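Local coordinates for protein nitrophorin Cim l NP (Cimex lectularius, PDB 2IMQ) that carries a heme b group in bed-bug saliva and delivers nitric oxide to the victim during feeding, causing vasodilation, at residues K71-L76 with Y89-H94; V176-T181 with M196-L201; V12-G17 with T264-T269. All coordinates share one frame; numbering follows the deposited sequence.

Overall arrangement
All three contacts are partly buried, contact 3 centred about 12 Å from the chain's centre and contacts 1 and 2 about 19 and 20 Å. Contacts 1 and 3 both reach the six-stranded sheet and touch the heme, yet their chemistry differs. Contact 1 joins edge strand 73-80 to strand 84-91 and combines backbone ladder bonds and an apolar Leu91-Tyr73 contact with two side chains that hold a heme propionate. Contact 3 sets a buried tryptophan of strand 6-17 against a loop and one of the heme's vinyl groups by van der Waals packing. Contact 2, opposite contact 1 across the chain's centre and away from the heme, ties loops with amide-carboxylate and backbone bonds.

Contact 1. Residues K71-L76 with Y89-H94; sequences KGYTKL and YCLEKH. With HEM (protoporphyrin IX containing Fe), chain B.
Strands 73-76 and 89-91 run antiparallel, their axes 4.3 Å apart at closest, with Thr74 and Cys90 as a hydrogen-bonded pair flanked by the non-hydrogen-bonded pairs Tyr73-Leu91 and Lys75-Tyr89. Thr74 N reaches Cys90 O at 2.8 Å, and Cys90 N returns the bond to Thr74 O. Beyond the strand, Glu92 N extends the ladder to Gly72 O. Gly72 also completes a Schellman motif at the end of helix 57-70, with a positive phi (97°) that suits a residue lacking a beta carbon.

The side chain of Leu91 bends back over the Tyr73 ring: CD2 sits 3.5 Å from the ring centroid and only 13° off its normal, a CH-pi contact. The Tyr73 hydroxyl is tied elsewhere, to Pro37 O. Thr74 and Glu92 meet through a short bond in which Thr74 OG1 donates to the anti lone pair of Glu92 OE1 (2.5 Å). With OG1 beside its own backbone N (chi1 -71°), the hydroxyl reaches the 3-10 segment that starts at Glu92; threonine suits a strand that also needs a short donor.

On the face of the hairpin opposite Thr74 and Cys90, Lys75 CB packs 3.7 Å from Tyr89 CE2, and both side chains lead to one heme propionate. Tyr89 OH donates to HEM O2A at 2.6 Å, the oxygen lying in the ring plane, while Lys75 NZ donates to HEM O1A at 3.0 Å. Gripping both oxygens limits rotation of the carboxylate, and the ammonium charge probably stabilises its anionic form. This is a beta hairpin at the sheet edge of a DNase I-like sandwich, adapted here as a propionate-binding wall of the heme pocket.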
loop_
_atom_site.group_PDB
_atom_site.type_symbol
_atom_site.label_atom_id
_atom_site.label_comp_id
_atom_site.label_asym_id
_atom_site.label_seq_id
_atom_site.Cartn_x
_atom_site.Cartn_y
_atom_site.Cartn_z
ATOM N N LYS A 71 -12.567 -9.524 16.033
ATOM C CA LYS A 71 -13.283 -8.351 15.563
ATOM C C LYS A 71 -14.232 -8.612 14.403
ATOM O O LYS A 71 -14.864 -7.693 13.913
ATOM C CB LYS A 71 -12.275 -7.240 15.209
ATOM C CG LYS A 71 -11.522 -6.692 16.432
ATOM C CD LYS A 71 -10.227 -6.001 16.095
ATOM C CE LYS A 71 -10.175 -4.542 16.569
ATOM N NZ LYS A 71 -9.948 -4.274 18.001
ATOM N N GLY A 72 -14.308 -9.851 13.950
ATOM C CA GLY A 72 -15.242 -10.275 12.937
ATOM C C GLY A 72 -14.720 -10.331 11.535
ATOM O O GLY A 72 -15.498 -10.478 10.593
ATOM N N TYR A 73 -13.406 -10.258 11.373
ATOM C CA TYR A 73 -12.834 -10.339 10.034
ATOM C C TYR A 73 -12.517 -11.736 9.545
ATOM O O TYR A 73 -12.120 -12.611 10.320
ATOM C CB TYR A 73 -11.521 -9.540 9.977
ATOM C CG TYR A 73 -11.708 -8.059 10.178
ATOM C CD1 TYR A 73 -11.582 -7.492 11.416
ATOM C CD2 TYR A 73 -12.064 -7.226 9.119
ATOM C CE1 TYR A 73 -11.787 -6.163 11.608
ATOM C CE2 TYR A 73 -12.331 -5.890 9.316
ATOM C CZ TYR A 73 -12.147 -5.336 10.553
ATOM O OH TYR A 73 -12.355 -4.005 10.793
ATOM N N THR A 74 -12.662 -11.914 8.242
ATOM C CA THR A 74 -12.229 -13.067 7.544
ATOM C C THR A 74 -11.015 -12.645 6.674
ATOM O O THR A 74 -11.108 -11.677 5.964
ATOM C CB THR A 74 -13.406 -13.534 6.638
ATOM O OG1 THR A 74 -14.465 -14.081 7.450
ATOM C CG2 THR A 74 -13.000 -14.657 5.733
ATOM N N LYS A 75 -9.961 -13.445 6.666
ATOM C CA LYS A 75 -8.818 -13.218 5.751
ATOM C C LYS A 75 -9.216 -13.773 4.377
ATOM O O LYS A 75 -9.416 -14.994 4.232
ATOM C CB LYS A 75 -7.557 -13.897 6.249
ATOM C CG LYS A 75 -6.417 -13.803 5.231
ATOM C CD LYS A 75 -5.188 -14.487 5.713
ATOM C CE LYS A 75 -5.297 -15.980 5.606
ATOM N NZ LYS A 75 -4.105 -16.593 6.196
ATOM N N LEU A 76 -9.449 -12.896 3.405
ATOM C CA LEU A 76 -9.766 -13.309 2.043
ATOM C C LEU A 76 -8.575 -13.960 1.384
ATOM O O LEU A 76 -8.687 -14.969 0.700
ATOM C CB LEU A 76 -10.298 -12.147 1.229
ATOM C CG LEU A 76 -11.609 -11.560 1.701
ATOM C CD1 LEU A 76 -12.129 -10.509 0.770
ATOM C CD2 LEU A 76 -12.665 -12.658 1.906
ATOM N N TYR A 89 -8.414 -8.502 4.303
ATOM C CA TYR A 89 -9.406 -8.967 5.264
ATOM C C TYR A 89 -10.708 -8.246 4.993
ATOM O O TYR A 89 -10.743 -7.080 4.589
ATOM C CB TYR A 89 -8.968 -8.609 6.697
ATOM C CG TYR A 89 -7.683 -9.174 7.136
ATOM C CD1 TYR A 89 -6.526 -8.441 7.014
ATOM C CD2 TYR A 89 -7.590 -10.433 7.686
ATOM C CE1 TYR A 89 -5.316 -8.946 7.444
ATOM C CE2 TYR A 89 -6.386 -10.941 8.123
ATOM C CZ TYR A 89 -5.223 -10.181 8.006
ATOM O OH TYR A 89 -4.011 -10.690 8.383
ATOM N N CYS A 90 -11.828 -8.953 5.263
ATOM C CA CYS A 90 -13.116 -8.324 5.151
ATOM C C CYS A 90 -13.996 -8.826 6.268
ATOM O O CYS A 90 -13.868 -9.973 6.658
ATOM C CB CYS A 90 -13.745 -8.652 3.798
ATOM S SG CYS A 90 -15.384 -7.895 3.416
ATOM N N LEU A 91 -14.856 -7.972 6.786
ATOM C CA LEU A 91 -15.814 -8.452 7.815
ATOM C C LEU A 91 -16.624 -9.591 7.237
ATOM O O LEU A 91 -17.167 -9.490 6.131
ATOM C CB LEU A 91 -16.695 -7.326 8.313
ATOM C CG LEU A 91 -16.056 -6.262 9.221
ATOM C CD1 LEU A 91 -17.017 -5.169 9.489
ATOM C CD2 LEU A 91 -15.486 -6.828 10.486
ATOM N N GLU A 92 -16.667 -10.687 7.985
ATOM C CA GLU A 92 -17.377 -11.878 7.553
ATOM C C GLU A 92 -18.844 -11.599 7.188
ATOM O O GLU A 92 -19.373 -12.210 6.281
ATOM C CB GLU A 92 -17.292 -12.919 8.671
ATOM C CG GLU A 92 -18.191 -14.125 8.499
ATOM C CD GLU A 92 -17.918 -14.891 7.234
ATOM O OE1 GLU A 92 -16.735 -14.917 6.810
ATOM O OE2 GLU A 92 -18.893 -15.453 6.675
ATOM N N LYS A 93 -19.474 -10.653 7.857
ATOM C CA LYS A 93 -20.887 -10.349 7.581
ATOM C C LYS A 93 -21.181 -9.868 6.143
ATOM O O LYS A 93 -22.303 -9.914 5.697
ATOM C CB LYS A 93 -21.427 -9.362 8.610
ATOM C CG LYS A 93 -20.872 -7.986 8.478
ATOM C CD LYS A 93 -21.674 -6.988 9.264
ATOM C CE LYS A 93 -20.922 -5.690 9.397
ATOM N NZ LYS A 93 -21.463 -4.855 10.490
ATOM N N HIS A 94 -20.168 -9.442 5.386
ATOM C CA HIS A 94 -20.405 -8.945 4.034
ATOM C C HIS A 94 -20.291 -10.034 2.964
ATOM O O HIS A 94 -20.595 -9.798 1.792
ATOM C CB HIS A 94 -19.392 -7.844 3.742
ATOM C CG HIS A 94 -19.508 -6.669 4.651
ATOM N ND1 HIS A 94 -20.709 -6.066 4.958
ATOM C CD2 HIS A 94 -18.556 -5.944 5.277
ATOM C CE1 HIS A 94 -20.494 -5.026 5.738
ATOM N NE2 HIS A 94 -19.189 -4.921 5.931
HETATM C CHA HEM B . 1.968 -13.668 6.660
HETATM C CHB HEM B . 2.349 -8.949 7.702
HETATM C CHC HEM B . 7.139 -9.387 7.884
HETATM C CHD HEM B . 6.858 -13.957 6.554
HETATM C C1A HEM B . 1.628 -12.379 6.953
HETATM C C2A HEM B . 0.291 -11.845 7.069
HETATM C C3A HEM B . 0.426 -10.519 7.326
HETATM C C4A HEM B . 1.823 -10.204 7.410
HETATM C CMA HEM B . -0.710 -9.540 7.559
HETATM C CAA HEM B . -1.046 -12.609 6.935
HETATM C CBA HEM B . -1.416 -12.946 8.405
HETATM C CGA HEM B . -2.683 -13.785 8.481
HETATM O O1A HEM B . -2.604 -14.991 8.250
HETATM O O2A HEM B . -3.766 -13.258 8.839
HETATM C C1B HEM B . 3.673 -8.679 7.854
HETATM C C2B HEM B . 4.219 -7.393 8.217
HETATM C C3B HEM B . 5.541 -7.498 8.278
HETATM C C4B HEM B . 5.876 -8.864 7.967
HETATM C CMB HEM B . 3.266 -6.273 8.440
HETATM C CAB HEM B . 6.579 -6.433 8.596
HETATM C CBB HEM B . 6.249 -5.320 9.265
HETATM C C1C HEM B . 7.535 -10.659 7.588
HETATM C C2C HEM B . 8.885 -11.148 7.464
HETATM C C3C HEM B . 8.785 -12.438 7.158
HETATM C C4C HEM B . 7.408 -12.759 6.944
HETATM C CMC HEM B . 10.171 -10.400 7.833
HETATM C CAC HEM B . 9.937 -13.413 6.959
HETATM C CBC HEM B . 10.873 -13.220 6.032
HETATM C C1D HEM B . 5.523 -14.265 6.416
HETATM C C2D HEM B . 5.040 -15.533 5.924
HETATM C C3D HEM B . 3.549 -15.458 5.987
HETATM C C4D HEM B . 3.235 -14.143 6.480
HETATM C CMD HEM B . 5.880 -16.731 5.480
HETATM C CAD HEM B . 2.619 -16.600 5.543
HETATM C CBD HEM B . 2.791 -17.703 6.575
HETATM C CGD HEM B . 1.697 -18.717 6.444
HETATM O O1D HEM B . 1.729 -19.703 7.249
HETATM O O2D HEM B . 0.827 -18.522 5.546
HETATM N NA HEM B . 2.555 -11.369 7.183
HETATM N NB HEM B . 4.711 -9.552 7.683
HETATM N NC HEM B . 6.672 -11.652 7.235
HETATM N ND HEM B . 4.422 -13.469 6.709
HETATM FE FE HEM B . 4.595 -11.556 7.340
HETATM O O HOH W 1 -18.314 -9.785 10.667
#

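Contact 2. Residues V176-T181 with M196-L201; sequences VETNAT and MAFDQL
Gln200 NE2 donates to Glu177 OE1 at 2.9 Å in an almost straight bond, and the other end of the same amide, OE1, receives both Arg175 N and Lys147 NZ. With three bonds on its two polar atoms, the amide is fixed in rotation and its oxygen and nitrogen ends are told apart. Glutamine suits this place because one group must donate on one side and accept on the other. The carboxylate oxygen lies in the amide plane of Gln200, but it is approached from above its own plane, the two planes standing 81° apart. Glu177 can meet the amide because its chain is extended, with CG anti to the backbone N (chi1 -165°).

One backbone bond runs beside this pair. Glu177 N donates to Phe198 O at 2.9 Å, next to a single bridge that brings Val176 and Asp199 to a CA-CA distance of 4.2 Å. Phe198 turns toward 176-181: its CB touches Val176 CG1 at 3.9 Å, and Thr178 CB lies over one face of its ring, displaced toward the rim, as a CH-pi contact. The ring also meets that of His182, on helix 180-188.

The Asp199 side chain leaves its backbone away from 176-181 and works along its own chain. Its OD2 accepts from Leu201 N at 3.0 Å, while OD1 forms a salt bridge with Arg244. Asp199 also closes a type I turn begun at Met196. Capping of this kind by an aspartate is a familiar helix start, here leading into helix 201-206 as two partly buried loops, flanking the short helices 180-188 and 192-196, are held together.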
loop_
_atom_site.group_PDB
_atom_site.type_symbol
_atom_site.label_atom_id
_atom_site.label_comp_id
_atom_site.label_asym_id
_atom_site.label_seq_id
_atom_site.Cartn_x
_atom_site.Cartn_y
_atom_site.Cartn_z
ATOM N N VAL A 176 11.566 11.789 -4.409
ATOM C CA VAL A 176 11.616 13.220 -4.561
ATOM C C VAL A 176 12.879 13.566 -5.313
ATOM O O VAL A 176 13.985 13.301 -4.831
ATOM C CB VAL A 176 11.566 13.863 -3.161
ATOM C CG1 VAL A 176 11.934 15.338 -3.184
ATOM C CG2 VAL A 176 10.174 13.721 -2.522
ATOM N N GLU A 177 12.716 14.187 -6.464
ATOM C CA GLU A 177 13.804 14.478 -7.362
ATOM C C GLU A 177 14.316 15.910 -7.126
ATOM O O GLU A 177 14.105 16.806 -7.917
ATOM C CB GLU A 177 13.325 14.271 -8.793
ATOM C CG GLU A 177 14.475 14.200 -9.777
ATOM C CD GLU A 177 14.106 13.774 -11.159
ATOM O OE1 GLU A 177 13.117 13.027 -11.321
ATOM O OE2 GLU A 177 14.871 14.179 -12.084
ATOM N N THR A 178 15.031 16.082 -6.035
ATOM C CA THR A 178 15.828 17.261 -5.764
ATOM C C THR A 178 16.933 16.847 -4.830
ATOM O O THR A 178 17.032 15.702 -4.391
ATOM C CB THR A 178 14.970 18.391 -5.185
ATOM O OG1 THR A 178 15.709 19.613 -5.143
ATOM C CG2 THR A 178 14.457 18.125 -3.791
ATOM N N ASN A 179 17.811 17.781 -4.493
ATOM C CA ASN A 179 18.892 17.448 -3.605
ATOM C C ASN A 179 18.431 17.426 -2.156
ATOM O O ASN A 179 17.392 17.976 -1.797
ATOM C CB ASN A 179 20.077 18.406 -3.819
ATOM C CG ASN A 179 19.707 19.808 -3.440
ATOM O OD1 ASN A 179 19.671 20.127 -2.251
ATOM N ND2 ASN A 179 19.467 20.642 -4.418
ATOM N N ALA A 180 19.225 16.778 -1.333
ATOM C CA ALA A 180 18.877 16.562 0.055
ATOM C C ALA A 180 18.806 17.857 0.836
ATOM O O ALA A 180 18.032 17.996 1.766
ATOM C CB ALA A 180 19.788 15.604 0.728
ATOM N N THR A 181 19.666 18.800 0.523
ATOM C CA THR A 181 19.687 20.071 1.298
ATOM C C THR A 181 18.389 20.828 1.113
ATOM O O THR A 181 17.747 21.239 2.095
ATOM C CB THR A 181 20.783 21.004 0.798
ATOM O OG1 THR A 181 21.951 20.255 0.478
ATOM C CG2 THR A 181 21.166 21.998 1.912
ATOM N N MET A 196 6.525 18.301 -2.489
ATOM C CA MET A 196 5.746 17.440 -3.369
ATOM C C MET A 196 5.831 17.865 -4.813
ATOM O O MET A 196 5.624 17.064 -5.721
ATOM C CB MET A 196 4.280 17.364 -2.909
ATOM C CG MET A 196 3.511 16.154 -3.407
ATOM S SD MET A 196 4.298 14.653 -2.685
ATOM C CE MET A 196 3.526 14.313 -1.216
ATOM N N ALA A 197 6.169 19.119 -5.081
ATOM C CA ALA A 197 6.395 19.574 -6.453
ATOM C C ALA A 197 7.526 18.789 -7.153
ATOM O O ALA A 197 7.505 18.649 -8.346
ATOM C CB ALA A 197 6.638 21.042 -6.516
ATOM N N PHE A 198 8.450 18.224 -6.386
ATOM C CA PHE A 198 9.608 17.456 -6.891
ATOM C C PHE A 198 9.347 15.951 -6.872
ATOM O O PHE A 198 10.175 15.189 -7.356
ATOM C CB PHE A 198 10.845 17.790 -6.071
ATOM C CG PHE A 198 11.182 19.224 -6.120
ATOM C CD1 PHE A 198 10.878 20.064 -5.070
ATOM C CD2 PHE A 198 11.800 19.762 -7.233
ATOM C CE1 PHE A 198 11.162 21.401 -5.136
ATOM C CE2 PHE A 198 12.104 21.128 -7.257
ATOM C CZ PHE A 198 11.768 21.913 -6.229
ATOM N N ASP A 199 8.226 15.512 -6.315
ATOM C CA ASP A 199 7.903 14.129 -6.266
ATOM C C ASP A 199 7.626 13.602 -7.678
ATOM O O ASP A 199 7.057 14.266 -8.522
ATOM C CB ASP A 199 6.679 13.920 -5.342
ATOM C CG ASP A 199 6.233 12.495 -5.341
ATOM O OD1 ASP A 199 6.823 11.656 -4.603
ATOM O OD2 ASP A 199 5.227 12.139 -6.025
ATOM N N GLN A 200 8.029 12.348 -7.882
ATOM C CA GLN A 200 7.978 11.739 -9.241
ATOM C C GLN A 200 6.629 11.156 -9.648
ATOM O O GLN A 200 6.476 10.764 -10.778
ATOM C CB GLN A 200 9.076 10.694 -9.358
ATOM C CG GLN A 200 10.472 11.270 -9.365
ATOM C CD GLN A 200 11.550 10.283 -9.180
ATOM O OE1 GLN A 200 11.404 9.281 -8.477
ATOM N NE2 GLN A 200 12.721 10.617 -9.721
ATOM N N LEU A 201 5.621 11.137 -8.780
ATOM C CA LEU A 201 4.357 10.531 -9.194
ATOM C C LEU A 201 3.799 11.280 -10.385
ATOM O O LEU A 201 3.311 10.676 -11.340
ATOM C CB LEU A 201 3.376 10.455 -8.034
ATOM C CG LEU A 201 2.035 9.778 -8.406
ATOM C CD1 LEU A 201 2.258 8.350 -8.827
ATOM C CD2 LEU A 201 1.128 9.857 -7.188
#

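Contact 3. Residues V12-G17 with T264-T269; sequences VSWNSG and TNYKQT. With HEM (protoporphyrin IX containing Fe), chain B.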
loop_
_atom_site.group_PDB
_atom_site.type_symbol
_atom_site.label_atom_id
_atom_site.label_comp_id
_atom_site.label_asym_id
_atom_site.label_seq_id
_atom_site.Cartn_x
_atom_site.Cartn_y
_atom_site.Cartn_z
ATOM N N VAL A 12 -2.822 -0.276 4.760
ATOM C CA VAL A 12 -1.526 0.084 5.259
ATOM C C VAL A 12 -0.457 -0.540 4.429
ATOM O O VAL A 12 -0.567 -1.717 4.069
ATOM C CB VAL A 12 -1.384 -0.247 6.786
ATOM C CG1 VAL A 12 -1.458 -1.741 7.061
ATOM C CG2 VAL A 12 -0.122 0.317 7.365
ATOM N N SER A 13 0.577 0.222 4.134
ATOM C CA SER A 13 1.710 -0.398 3.546
ATOM C C SER A 13 2.992 0.051 4.228
ATOM O O SER A 13 3.076 1.167 4.829
ATOM C CB SER A 13 1.778 -0.157 2.079
ATOM O OG SER A 13 2.265 1.123 1.754
ATOM N N TRP A 14 3.990 -0.803 4.112
ATOM C CA TRP A 14 5.260 -0.557 4.767
ATOM C C TRP A 14 6.349 -1.232 3.995
ATOM O O TRP A 14 6.339 -2.445 3.787
ATOM C CB TRP A 14 5.188 -1.131 6.156
ATOM C CG TRP A 14 6.256 -0.735 7.088
ATOM C CD1 TRP A 14 7.278 0.156 6.902
ATOM C CD2 TRP A 14 6.301 -1.124 8.444
ATOM N NE1 TRP A 14 8.009 0.258 8.067
ATOM C CE2 TRP A 14 7.421 -0.524 9.026
ATOM C CE3 TRP A 14 5.505 -1.960 9.230
ATOM C CZ2 TRP A 14 7.741 -0.718 10.357
ATOM C CZ3 TRP A 14 5.844 -2.154 10.523
ATOM C CH2 TRP A 14 6.924 -1.531 11.077
ATOM N N ASN A 15 7.328 -0.457 3.589
ATOM C CA ASN A 15 8.581 -1.012 3.087
ATOM C C ASN A 15 9.391 -1.347 4.326
ATOM O O ASN A 15 10.120 -0.513 4.918
ATOM C CB ASN A 15 9.280 -0.017 2.160
ATOM C CG ASN A 15 10.452 -0.641 1.473
ATOM O OD1 ASN A 15 10.976 -1.596 1.999
ATOM N ND2 ASN A 15 10.860 -0.144 0.294
ATOM N N SER A 16 9.184 -2.570 4.756
ATOM C CA SER A 16 9.686 -3.046 6.039
ATOM C C SER A 16 11.029 -3.767 5.922
ATOM O O SER A 16 11.719 -3.993 6.939
ATOM C CB SER A 16 8.612 -3.960 6.648
ATOM O OG SER A 16 8.261 -4.939 5.722
ATOM N N GLY A 17 11.480 -4.122 4.721
ATOM C CA GLY A 17 12.825 -4.674 4.577
ATOM C C GLY A 17 12.927 -6.049 5.193
ATOM O O GLY A 17 12.115 -6.932 4.878
ATOM N N THR A 264 4.242 7.440 12.610
ATOM C CA THR A 264 5.594 7.764 13.034
ATOM C C THR A 264 5.994 6.998 14.315
ATOM O O THR A 264 7.182 6.887 14.590
ATOM C CB THR A 264 5.766 9.289 13.153
ATOM O OG1 THR A 264 4.729 9.852 13.936
ATOM C CG2 THR A 264 5.598 9.954 11.731
ATOM N N ASN A 265 5.035 6.380 15.020
ATOM C CA ASN A 265 5.353 5.509 16.199
ATOM C C ASN A 265 6.009 4.187 15.861
ATOM O O ASN A 265 6.556 3.510 16.726
ATOM C CB ASN A 265 4.079 5.231 17.010
ATOM C CG ASN A 265 3.608 6.432 17.761
ATOM O OD1 ASN A 265 4.422 7.305 18.132
ATOM N ND2 ASN A 265 2.305 6.510 17.997
ATOM N N TYR A 266 5.899 3.773 14.590
ATOM C CA TYR A 266 6.614 2.613 14.110
ATOM C C TYR A 266 7.949 3.031 13.528
ATOM O O TYR A 266 8.056 3.242 12.299
ATOM C CB TYR A 266 5.743 1.854 13.074
ATOM C CG TYR A 266 4.491 1.271 13.679
ATOM C CD1 TYR A 266 3.322 1.980 13.736
ATOM C CD2 TYR A 266 4.499 0.000 14.248
ATOM C CE1 TYR A 266 2.170 1.459 14.316
ATOM C CE2 TYR A 266 3.345 -0.542 14.820
ATOM C CZ TYR A 266 2.191 0.186 14.873
ATOM O OH TYR A 266 1.020 -0.303 15.418
ATOM N N LYS A 267 8.968 3.175 14.405
ATOM C CA LYS A 267 10.280 3.688 14.012
ATOM C C LYS A 267 11.322 2.642 13.752
ATOM O O LYS A 267 12.501 2.963 13.537
ATOM C CB LYS A 267 10.861 4.615 15.090
ATOM C CG LYS A 267 9.976 5.740 15.463
ATOM C CD LYS A 267 10.639 6.702 16.440
ATOM C CE LYS A 267 9.579 7.521 17.145
ATOM N NZ LYS A 267 8.824 8.414 16.213
ATOM N N GLN A 268 10.914 1.391 13.746
ATOM C CA GLN A 268 11.844 0.281 13.743
ATOM C C GLN A 268 12.693 0.275 12.503
ATOM O O GLN A 268 13.747 -0.373 12.451
ATOM C CB GLN A 268 11.101 -1.066 13.793
ATOM C CG GLN A 268 10.228 -1.260 15.020
ATOM C CD GLN A 268 8.763 -1.079 14.739
ATOM O OE1 GLN A 268 7.971 -1.976 14.958
ATOM N NE2 GLN A 268 8.405 0.060 14.255
ATOM N N THR A 269 12.253 0.966 11.440
ATOM C CA THR A 269 13.047 0.908 10.237
ATOM C C THR A 269 13.200 2.281 9.561
ATOM O O THR A 269 12.785 3.275 10.080
ATOM C CB THR A 269 12.493 -0.158 9.298
ATOM O OG1 THR A 269 13.511 -0.601 8.409
ATOM C CG2 THR A 269 11.395 0.350 8.380
HETATM C CHA HEM B . 1.968 -13.668 6.660
HETATM C CHB HEM B . 2.349 -8.949 7.702
HETATM C CHC HEM B . 7.139 -9.387 7.884
HETATM C CHD HEM B . 6.858 -13.957 6.554
HETATM C C1A HEM B . 1.628 -12.379 6.953
HETATM C C2A HEM B . 0.291 -11.845 7.069
HETATM C C3A HEM B . 0.426 -10.519 7.326
HETATM C C4A HEM B . 1.823 -10.204 7.410
HETATM C CMA HEM B . -0.710 -9.540 7.559
HETATM C CAA HEM B . -1.046 -12.609 6.935
HETATM C CBA HEM B . -1.416 -12.946 8.405
HETATM C CGA HEM B . -2.683 -13.785 8.481
HETATM O O1A HEM B . -2.604 -14.991 8.250
HETATM O O2A HEM B . -3.766 -13.258 8.839
HETATM C C1B HEM B . 3.673 -8.679 7.854
HETATM C C2B HEM B . 4.219 -7.393 8.217
HETATM C C3B HEM B . 5.541 -7.498 8.278
HETATM C C4B HEM B . 5.876 -8.864 7.967
HETATM C CMB HEM B . 3.266 -6.273 8.440
HETATM C CAB HEM B . 6.579 -6.433 8.596
HETATM C CBB HEM B . 6.249 -5.320 9.265
HETATM C C1C HEM B . 7.535 -10.659 7.588
HETATM C C2C HEM B . 8.885 -11.148 7.464
HETATM C C3C HEM B . 8.785 -12.438 7.158
HETATM C C4C HEM B . 7.408 -12.759 6.944
HETATM C CMC HEM B . 10.171 -10.400 7.833
HETATM C CAC HEM B . 9.937 -13.413 6.959
HETATM C CBC HEM B . 10.873 -13.220 6.032
HETATM C C1D HEM B . 5.523 -14.265 6.416
HETATM C C2D HEM B . 5.040 -15.533 5.924
HETATM C C3D HEM B . 3.549 -15.458 5.987
HETATM C C4D HEM B . 3.235 -14.143 6.480
HETATM C CMD HEM B . 5.880 -16.731 5.480
HETATM C CAD HEM B . 2.619 -16.600 5.543
HETATM C CBD HEM B . 2.791 -17.703 6.575
HETATM C CGD HEM B . 1.697 -18.717 6.444
HETATM O O1D HEM B . 1.729 -19.703 7.249
HETATM O O2D HEM B . 0.827 -18.522 5.546
HETATM N NA HEM B . 2.555 -11.369 7.183
HETATM N NB HEM B . 4.711 -9.552 7.683
HETATM N NC HEM B . 6.672 -11.652 7.235
HETATM N ND HEM B . 4.422 -13.469 6.709
HETATM FE FE HEM B . 4.595 -11.556 7.340
#
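The Trp14 indole meets Gln268 at an edge, where the amide nitrogen NE2 lies near the ring plane, 3.9 Å from CH2. Ser16 CB of the same strand lies over the rim of one indole face. Tyr266 comes in obliquely: its CB is 4.1 Å from Trp14 CH2, and the planes of the six-membered ring of Trp14 and the Tyr266 ring are inclined at 68°. The Gln268 chain bends at chi2 (104°), which turns the amide across the indole edge, its plane 54° from the ring's.

At the pyrrole end, the methyl CG2 of Thr269 presses to within 3.4 Å of Trp14 NE1. That nitrogen spends its N-H on His271 O, so the methyl is packing against an indole nitrogen already satisfied. Threonine suits the site because its small methyl, set between the backbone N and the carbonyl carbon, fits against the indole without presenting a competing polar group there.

Trp14 also borders the heme, with CZ3 3.4 Å from the vinyl atom HEM CBB. Ser16 OG lies 3.6 Å from HEM CAB, so the end of strand 6-17 lines one of the heme's vinyl groups.

Contacts between the two segments are van der Waals in kind, and Gln268 NE2 is buried with no hydrogen-bonding partner in the model. The chemistry therefore implies that shape carries this contact: the loop 264-269 packs on CH2, CZ2 and NE1 of the indole, while the adjoining CE3-CZ3 edge borders that vinyl.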